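Long-range contact in putative nucleotidyltransferase, hypothetical protein AF0614 (Archaeoglobus fulgidus, PDB 1YLQ), which probably transfers nucleotidyl groups, as a small protein built around a nucleotidyltransferase domain: residues S36-F47 with P68-W79. Numbering follows the deposited sequence.
Sequences SDIDVAIVSDVF and PFEFHILTKKEW. With SO4 (sulfate ion), chain C.
Ser36 and Glu70 flank a sulfate, probably from the crystallisation liquor, at the start of two parallel strands, Ser36 N giving its hydrogen to sulfate O2 (2.7 Å). Asp37 and Asp39 belong to a Ser-Asp-Ile-Asp sequence whose acids bind the catalytic metal in relatives; here Asp37 OD2 accepts from Met4 N of the second subunit. From Ile38 to Ser44 the backbones pair in register, Val40 N to Glu70 O at 2.8 Å being one rung. Ile38 lies beside Phe69, CD1 against CE1. Asp39 points to the other face, where OD1 meets the His72 ring edge at CE1 (3.0 Å), carboxylate and ring planes 43° apart. NE2 of that ring donates a bent hydrogen bond (132°) to the anti lone pair of Glu70 OE2. Val40 and Ile42 lie alongside Phe71; Ile42 and Phe71 also pack on helix 50-63, the link of the beta-alpha-beta crossover. Ala41 and Val43 face Trp79; with Val43 CG1 anti to the backbone N (177°), CG2 makes a CH-pi contact over the five-membered ring. Asp45 OD1 takes the Lys76 N-H at 2.9 Å and a water that also binds Lys77 N; an alanine here would probably leave both without this acceptor at the first turn of helix 76-83, whose N-terminus carries the Thr75-Glu78 capping box. Ile73 CG2 makes a CH-pi contact over the centre of the Phe47 ring. Asp39 OD1 and Glu70 OE2, two acceptors 3.4 Å apart beside the sulfate, form an acidic cluster that a cation, perhaps a catalytic metal, could relieve.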
ATOM      1  N   SER A  36       5.007  -8.472  -3.660  1.00 35.29           N
ATOM      2  CA  SER A  36       4.750  -7.047  -3.863  1.00 34.78           C
ATOM      3  C   SER A  36       4.002  -6.399  -2.663  1.00 33.00           C
ATOM      4  O   SER A  36       3.218  -7.072  -2.010  1.00 33.02           O
ATOM      5  CB  SER A  36       3.967  -6.836  -5.149  1.00 34.66           C
ATOM      6  OG  SER A  36       3.547  -5.479  -5.208  1.00 36.72           O
ATOM      7  N   ASP A  37       4.213  -5.107  -2.406  1.00 31.47           N
ATOM      8  CA  ASP A  37       3.565  -4.405  -1.270  1.00 30.29           C
ATOM      9  C   ASP A  37       2.033  -4.513  -1.328  1.00 29.98           C
ATOM     10  O   ASP A  37       1.394  -4.924  -0.355  1.00 30.03           O
ATOM     11  CB  ASP A  37       3.957  -2.930  -1.207  1.00 29.87           C
ATOM     12  CG  ASP A  37       5.486  -2.706  -0.936  1.00 32.54           C
ATOM     13  OD1 ASP A  37       6.172  -3.592  -0.420  1.00 30.98           O
ATOM     14  OD2 ASP A  37       5.992  -1.622  -1.268  1.00 34.35           O
ATOM     15  N   ILE A  38       1.453  -4.103  -2.459  1.00 28.82           N
ATOM     16  CA  ILE A  38       0.035  -4.288  -2.721  1.00 27.78           C
ATOM     17  C   ILE A  38      -0.044  -4.861  -4.153  1.00 28.00           C
ATOM     18  O   ILE A  38       0.431  -4.239  -5.132  1.00 28.34           O
ATOM     19  CB  ILE A  38      -0.785  -2.981  -2.575  1.00 28.91           C
ATOM     20  CG1 ILE A  38      -0.621  -2.381  -1.168  1.00 28.37           C
ATOM     21  CG2 ILE A  38      -2.300  -3.226  -2.913  1.00 27.99           C
ATOM     22  CD1 ILE A  38      -1.196  -0.926  -1.058  1.00 29.86           C
ATOM     23  N   ASP A  39      -0.553  -6.078  -4.264  1.00 25.86           N
ATOM     24  CA  ASP A  39      -1.018  -6.579  -5.589  1.00 26.42           C
ATOM     25  C   ASP A  39      -2.473  -6.159  -5.779  1.00 25.91           C
ATOM     26  O   ASP A  39      -3.265  -6.161  -4.826  1.00 26.37           O
ATOM     27  CB  ASP A  39      -0.896  -8.076  -5.673  1.00 25.68           C
ATOM     28  CG  ASP A  39       0.538  -8.526  -5.657  1.00 32.05           C
ATOM     29  OD1 ASP A  39       1.235  -8.287  -6.676  1.00 32.55           O
ATOM     30  OD2 ASP A  39       0.988  -9.034  -4.590  1.00 32.45           O
ATOM     31  N   VAL A  40      -2.798  -5.752  -6.994  1.00 26.31           N
ATOM     32  CA  VAL A  40      -4.158  -5.317  -7.356  1.00 25.95           C
ATOM     33  C   VAL A  40      -4.602  -6.140  -8.550  1.00 25.12           C
ATOM     34  O   VAL A  40      -4.089  -5.977  -9.657  1.00 25.93           O
ATOM     35  CB  VAL A  40      -4.192  -3.856  -7.763  1.00 25.99           C
ATOM     36  CG1 VAL A  40      -5.660  -3.379  -7.921  1.00 24.47           C
ATOM     37  CG2 VAL A  40      -3.515  -2.962  -6.719  1.00 26.12           C
ATOM     38  N   ALA A  41      -5.556  -7.027  -8.343  1.00 24.73           N
ATOM     39  CA  ALA A  41      -6.097  -7.793  -9.483  1.00 24.22           C
ATOM     40  C   ALA A  41      -7.385  -7.087  -9.928  1.00 23.93           C
ATOM     41  O   ALA A  41      -8.266  -6.812  -9.110  1.00 24.74           O
ATOM     42  CB  ALA A  41      -6.339  -9.211  -9.088  1.00 22.42           C
ATOM     43  N   ILE A  42      -7.450  -6.726 -11.206  1.00 24.39           N
ATOM     44  CA  ILE A  42      -8.622  -6.101 -11.777  1.00 22.44           C
ATOM     45  C   ILE A  42      -9.204  -7.089 -12.789  1.00 23.31           C
ATOM     46  O   ILE A  42      -8.556  -7.440 -13.767  1.00 23.94           O
ATOM     47  CB  ILE A  42      -8.252  -4.748 -12.404  1.00 23.25           C
ATOM     48  CG1 ILE A  42      -7.518  -3.890 -11.339  1.00 23.39           C
ATOM     49  CG2 ILE A  42      -9.579  -4.031 -13.030  1.00 22.23           C
ATOM     50  CD1 ILE A  42      -6.989  -2.605 -11.831  1.00 25.52           C
ATOM     51  N   VAL A  43     -10.421  -7.566 -12.535  1.00 22.18           N
ATOM     52  CA  VAL A  43     -10.873  -8.818 -13.099  1.00 23.08           C
ATOM     53  C   VAL A  43     -12.190  -8.600 -13.839  1.00 23.23           C
ATOM     54  O   VAL A  43     -13.162  -8.124 -13.260  1.00 22.40           O
ATOM     55  CB  VAL A  43     -11.118  -9.869 -11.980  1.00 21.68           C
ATOM     56  CG1 VAL A  43     -11.668 -11.169 -12.558  1.00 22.69           C
ATOM     57  CG2 VAL A  43      -9.803 -10.098 -11.107  1.00 23.42           C
ATOM     58  N   SER A  44     -12.216  -8.970 -15.125  1.00 24.95           N
ATOM     59  CA  SER A  44     -13.474  -8.876 -15.908  1.00 25.61           C
ATOM     60  C   SER A  44     -13.277  -9.720 -17.138  1.00 25.09           C
ATOM     61  O   SER A  44     -12.161  -9.774 -17.663  1.00 25.82           O
ATOM     62  CB  SER A  44     -13.699  -7.421 -16.358  1.00 24.90           C
ATOM     63  OG  SER A  44     -14.745  -7.377 -17.320  1.00 26.66           O
ATOM     64  N   ASP A  45     -14.347 -10.322 -17.662  1.00 24.05           N
ATOM     65  CA  ASP A  45     -14.188 -11.040 -18.941  1.00 23.53           C
ATOM     66  C   ASP A  45     -14.092 -10.088 -20.135  1.00 24.29           C
ATOM     67  O   ASP A  45     -13.784 -10.500 -21.255  1.00 24.01           O
ATOM     68  CB  ASP A  45     -15.279 -12.089 -19.141  1.00 23.60           C
ATOM     69  CG  ASP A  45     -15.018 -13.341 -18.333  1.00 23.38           C
ATOM     70  OD1 ASP A  45     -13.867 -13.567 -17.828  1.00 22.77           O
ATOM     71  OD2 ASP A  45     -15.947 -14.145 -18.233  1.00 22.60           O
ATOM     72  N   VAL A  46     -14.294  -8.808 -19.907  1.00 24.03           N
ATOM     73  CA  VAL A  46     -13.907  -7.835 -20.961  1.00 27.22           C
ATOM     74  C   VAL A  46     -12.411  -8.001 -21.375  1.00 25.80           C
ATOM     75  O   VAL A  46     -12.035  -7.774 -22.501  1.00 27.26           O
ATOM     76  CB  VAL A  46     -14.211  -6.380 -20.503  1.00 27.29           C
ATOM     77  CG1 VAL A  46     -13.765  -5.365 -21.520  1.00 33.39           C
ATOM     78  CG2 VAL A  46     -15.758  -6.208 -20.305  1.00 27.22           C
ATOM     79  N   PHE A  47     -11.568  -8.435 -20.462  1.00 25.55           N
ATOM     80  CA  PHE A  47     -10.142  -8.586 -20.743  1.00 25.01           C
ATOM     81  C   PHE A  47      -9.812  -9.852 -21.541  1.00 26.09           C
ATOM     82  O   PHE A  47      -8.622 -10.134 -21.823  1.00 25.04           O
ATOM     83  CB  PHE A  47      -9.360  -8.523 -19.435  1.00 23.83           C
ATOM     84  CG  PHE A  47      -9.502  -7.186 -18.715  1.00 23.61           C
ATOM     85  CD1 PHE A  47      -9.298  -5.991 -19.401  1.00 25.83           C
ATOM     86  CD2 PHE A  47      -9.781  -7.140 -17.342  1.00 24.40           C
ATOM     87  CE1 PHE A  47      -9.413  -4.760 -18.756  1.00 28.81           C
ATOM     88  CE2 PHE A  47      -9.863  -5.909 -16.664  1.00 28.58           C
ATOM     89  CZ  PHE A  47      -9.711  -4.728 -17.371  1.00 29.38           C
ATOM     90  N   PRO A  68       3.895   1.486  -5.241  1.00 35.89           N
ATOM     91  CA  PRO A  68       3.890   0.184  -4.547  1.00 34.01           C
ATOM     92  C   PRO A  68       2.892  -0.838  -5.099  1.00 32.15           C
ATOM     93  O   PRO A  68       2.980  -1.997  -4.701  1.00 30.84           O
ATOM     94  CB  PRO A  68       3.516   0.550  -3.099  1.00 34.04           C
ATOM     95  CG  PRO A  68       2.704   1.757  -3.235  1.00 34.36           C
ATOM     96  CD  PRO A  68       3.294   2.535  -4.395  1.00 35.66           C
ATOM     97  N   PHE A  69       1.981  -0.413  -5.992  1.00 29.91           N
ATOM     98  CA  PHE A  69       0.987  -1.310  -6.665  1.00 30.44           C
ATOM     99  C   PHE A  69       1.550  -2.188  -7.786  1.00 30.05           C
ATOM    100  O   PHE A  69       2.310  -1.724  -8.628  1.00 31.73           O
ATOM    101  CB  PHE A  69      -0.221  -0.505  -7.210  1.00 30.06           C
ATOM    102  CG  PHE A  69      -0.890   0.382  -6.168  1.00 27.45           C
ATOM    103  CD1 PHE A  69      -1.590  -0.160  -5.123  1.00 26.53           C
ATOM    104  CD2 PHE A  69      -0.785   1.761  -6.245  1.00 27.94           C
ATOM    105  CE1 PHE A  69      -2.195   0.693  -4.148  1.00 24.79           C
ATOM    106  CE2 PHE A  69      -1.366   2.606  -5.280  1.00 26.05           C
ATOM    107  CZ  PHE A  69      -2.079   2.075  -4.253  1.00 25.70           C
ATOM    108  N   GLU A  70       1.197  -3.457  -7.795  1.00 30.16           N
ATOM    109  CA  GLU A  70       1.520  -4.339  -8.919  1.00 29.34           C
ATOM    110  C   GLU A  70       0.158  -4.716  -9.458  1.00 27.22           C
ATOM    111  O   GLU A  70      -0.630  -5.261  -8.726  1.00 27.44           O
ATOM    112  CB  GLU A  70       2.357  -5.572  -8.462  1.00 30.75           C
ATOM    113  CG  GLU A  70       2.663  -6.599  -9.600  1.00 32.21           C
ATOM    114  CD  GLU A  70       3.617  -7.748  -9.189  1.00 34.17           C
ATOM    115  OE1 GLU A  70       4.764  -7.475  -8.763  1.00 40.55           O
ATOM    116  OE2 GLU A  70       3.246  -8.945  -9.376  1.00 39.19           O
ATOM    117  N   PHE A  71      -0.141  -4.377 -10.721  1.00 26.04           N
ATOM    118  CA  PHE A  71      -1.478  -4.564 -11.282  1.00 24.87           C
ATOM    119  C   PHE A  71      -1.489  -5.881 -12.063  1.00 24.60           C
ATOM    120  O   PHE A  71      -0.493  -6.174 -12.713  1.00 24.72           O
ATOM    121  CB  PHE A  71      -1.803  -3.382 -12.245  1.00 23.67           C
ATOM    122  CG  PHE A  71      -1.985  -2.070 -11.524  1.00 24.89           C
ATOM    123  CD1 PHE A  71      -3.186  -1.785 -10.862  1.00 23.98           C
ATOM    124  CD2 PHE A  71      -0.939  -1.141 -11.481  1.00 23.28           C
ATOM    125  CE1 PHE A  71      -3.366  -0.549 -10.140  1.00 18.17           C
ATOM    126  CE2 PHE A  71      -1.092   0.095 -10.759  1.00 24.03           C
ATOM    127  CZ  PHE A  71      -2.311   0.375 -10.116  1.00 23.15           C
ATOM    128  N   HIS A  72      -2.596  -6.626 -12.005  1.00 22.88           N
ATOM    129  CA  HIS A  72      -2.787  -7.875 -12.725  1.00 23.06           C
ATOM    130  C   HIS A  72      -4.159  -7.715 -13.347  1.00 24.03           C
ATOM    131  O   HIS A  72      -5.149  -7.547 -12.636  1.00 25.25           O
ATOM    132  CB  HIS A  72      -2.740  -9.076 -11.759  1.00 21.73           C
ATOM    133  CG  HIS A  72      -1.429  -9.163 -11.029  1.00 25.29           C
ATOM    134  ND1 HIS A  72      -1.231  -8.646  -9.767  1.00 28.72           N
ATOM    135  CD2 HIS A  72      -0.238  -9.653 -11.423  1.00 22.15           C
ATOM    136  CE1 HIS A  72       0.011  -8.873  -9.389  1.00 26.71           C
ATOM    137  NE2 HIS A  72       0.645  -9.444 -10.396  1.00 29.30           N
ATOM    138  N   ILE A  73      -4.191  -7.687 -14.665  1.00 23.49           N
ATOM    139  CA  ILE A  73      -5.416  -7.394 -15.426  1.00 21.69           C
ATOM    140  C   ILE A  73      -5.843  -8.733 -15.915  1.00 23.16           C
ATOM    141  O   ILE A  73      -5.146  -9.358 -16.728  1.00 24.09           O
ATOM    142  CB  ILE A  73      -5.068  -6.441 -16.604  1.00 21.63           C
ATOM    143  CG1 ILE A  73      -4.281  -5.181 -16.071  1.00 20.43           C
ATOM    144  CG2 ILE A  73      -6.344  -6.084 -17.428  1.00 20.53           C
ATOM    145  CD1 ILE A  73      -5.008  -4.481 -14.743  1.00 17.93           C
ATOM    146  N   LEU A  74      -6.968  -9.233 -15.398  1.00 22.16           N
ATOM    147  CA  LEU A  74      -7.280 -10.645 -15.557  1.00 22.25           C
ATOM    148  C   LEU A  74      -8.727 -10.912 -16.016  1.00 22.75           C
ATOM    149  O   LEU A  74      -9.615 -10.222 -15.591  1.00 21.95           O
ATOM    150  CB  LEU A  74      -7.106 -11.313 -14.189  1.00 22.11           C
ATOM    151  CG  LEU A  74      -5.769 -11.201 -13.518  1.00 20.77           C
ATOM    152  CD1 LEU A  74      -5.835 -11.856 -12.103  1.00 21.85           C
ATOM    153  CD2 LEU A  74      -4.718 -11.888 -14.423  1.00 21.41           C
ATOM    154  N   THR A  75      -8.932 -11.969 -16.811  1.00 22.76           N
ATOM    155  CA  THR A  75     -10.248 -12.494 -17.046  1.00 23.96           C
ATOM    156  C   THR A  75     -10.674 -13.240 -15.752  1.00 25.29           C
ATOM    157  O   THR A  75      -9.823 -13.507 -14.872  1.00 25.12           O
ATOM    158  CB  THR A  75     -10.229 -13.516 -18.226  1.00 23.61           C
ATOM    159  OG1 THR A  75      -9.375 -14.603 -17.878  1.00 22.54           O
ATOM    160  CG2 THR A  75      -9.616 -12.888 -19.501  1.00 21.26           C
ATOM    161  N   LYS A  76     -11.940 -13.673 -15.700  1.00 24.19           N
ATOM    162  CA  LYS A  76     -12.401 -14.484 -14.555  1.00 25.08           C
ATOM    163  C   LYS A  76     -11.641 -15.826 -14.398  1.00 24.82           C
ATOM    164  O   LYS A  76     -11.264 -16.182 -13.300  1.00 25.46           O
ATOM    165  CB  LYS A  76     -13.916 -14.720 -14.598  1.00 24.45           C
ATOM    166  CG  LYS A  76     -14.685 -13.412 -14.169  1.00 23.66           C
ATOM    167  CD  LYS A  76     -16.193 -13.592 -14.296  1.00 23.41           C
ATOM    168  CE  LYS A  76     -16.989 -12.436 -13.520  1.00 20.00           C
ATOM    169  NZ  LYS A  76     -18.472 -12.852 -13.518  1.00 16.61           N
ATOM    170  N   LYS A  77     -11.414 -16.543 -15.497  1.00 24.73           N
ATOM    171  CA  LYS A  77     -10.648 -17.769 -15.477  1.00 26.31           C
ATOM    172  C   LYS A  77      -9.232 -17.573 -14.956  1.00 25.87           C
ATOM    173  O   LYS A  77      -8.702 -18.408 -14.178  1.00 24.69           O
ATOM    174  CB  LYS A  77     -10.617 -18.297 -16.915  1.00 26.73           C
ATOM    175  CG  LYS A  77      -9.872 -19.556 -17.178  1.00 30.78           C
ATOM    176  CD  LYS A  77     -10.299 -20.184 -18.543  1.00 30.27           C
ATOM    177  CE  LYS A  77      -9.225 -21.123 -19.120  1.00 34.25           C
ATOM    178  NZ  LYS A  77      -9.603 -21.505 -20.539  1.00 37.91           N
ATOM    179  N   GLU A  78      -8.606 -16.479 -15.387  1.00 25.21           N
ATOM    180  CA  GLU A  78      -7.235 -16.130 -14.945  1.00 25.56           C
ATOM    181  C   GLU A  78      -7.162 -15.830 -13.448  1.00 25.39           C
ATOM    182  O   GLU A  78      -6.239 -16.260 -12.748  1.00 24.96           O
ATOM    183  CB  GLU A  78      -6.699 -14.925 -15.787  1.00 23.13           C
ATOM    184  CG  GLU A  78      -6.244 -15.390 -17.186  1.00 26.53           C
ATOM    185  CD  GLU A  78      -5.987 -14.223 -18.104  1.00 28.38           C
ATOM    186  OE1 GLU A  78      -6.245 -13.046 -17.725  1.00 23.88           O
ATOM    187  OE2 GLU A  78      -5.537 -14.488 -19.214  1.00 30.31           O
ATOM    188  N   TRP A  79      -8.145 -15.104 -12.947  1.00 25.55           N
ATOM    189  CA  TRP A  79      -8.240 -14.834 -11.526  1.00 25.30           C
ATOM    190  C   TRP A  79      -8.491 -16.158 -10.699  1.00 26.64           C
ATOM    191  O   TRP A  79      -7.834 -16.396  -9.695  1.00 24.98           O
ATOM    192  CB  TRP A  79      -9.346 -13.792 -11.256  1.00 26.05           C
ATOM    193  CG  TRP A  79      -9.624 -13.531  -9.774  1.00 23.01           C
ATOM    194  CD1 TRP A  79     -10.835 -13.690  -9.124  1.00 23.90           C
ATOM    195  CD2 TRP A  79      -8.667 -13.152  -8.759  1.00 25.09           C
ATOM    196  NE1 TRP A  79     -10.694 -13.359  -7.784  1.00 26.55           N
ATOM    197  CE2 TRP A  79      -9.375 -13.052  -7.527  1.00 25.26           C
ATOM    198  CE3 TRP A  79      -7.293 -12.834  -8.776  1.00 27.08           C
ATOM    199  CZ2 TRP A  79      -8.753 -12.659  -6.323  1.00 24.80           C
ATOM    200  CZ3 TRP A  79      -6.669 -12.467  -7.565  1.00 26.50           C
ATOM    201  CH2 TRP A  79      -7.410 -12.382  -6.347  1.00 25.97           C
TER
HETATM  202  S   SO4 C 201       3.778 -10.927  -6.071  1.00 42.87           S
HETATM  203  O1  SO4 C 201       4.189 -10.251  -7.292  1.00 41.95           O
HETATM  204  O2  SO4 C 201       3.238 -10.051  -5.039  1.00 44.67           O
HETATM  205  O3  SO4 C 201       2.681 -11.862  -6.311  1.00 43.89           O
HETATM  206  O4  SO4 C 201       4.979 -11.603  -5.567  1.00 41.10           O
HETATM  207  O   HOH W   1     -12.848 -16.047 -18.004  1.00 20.38           O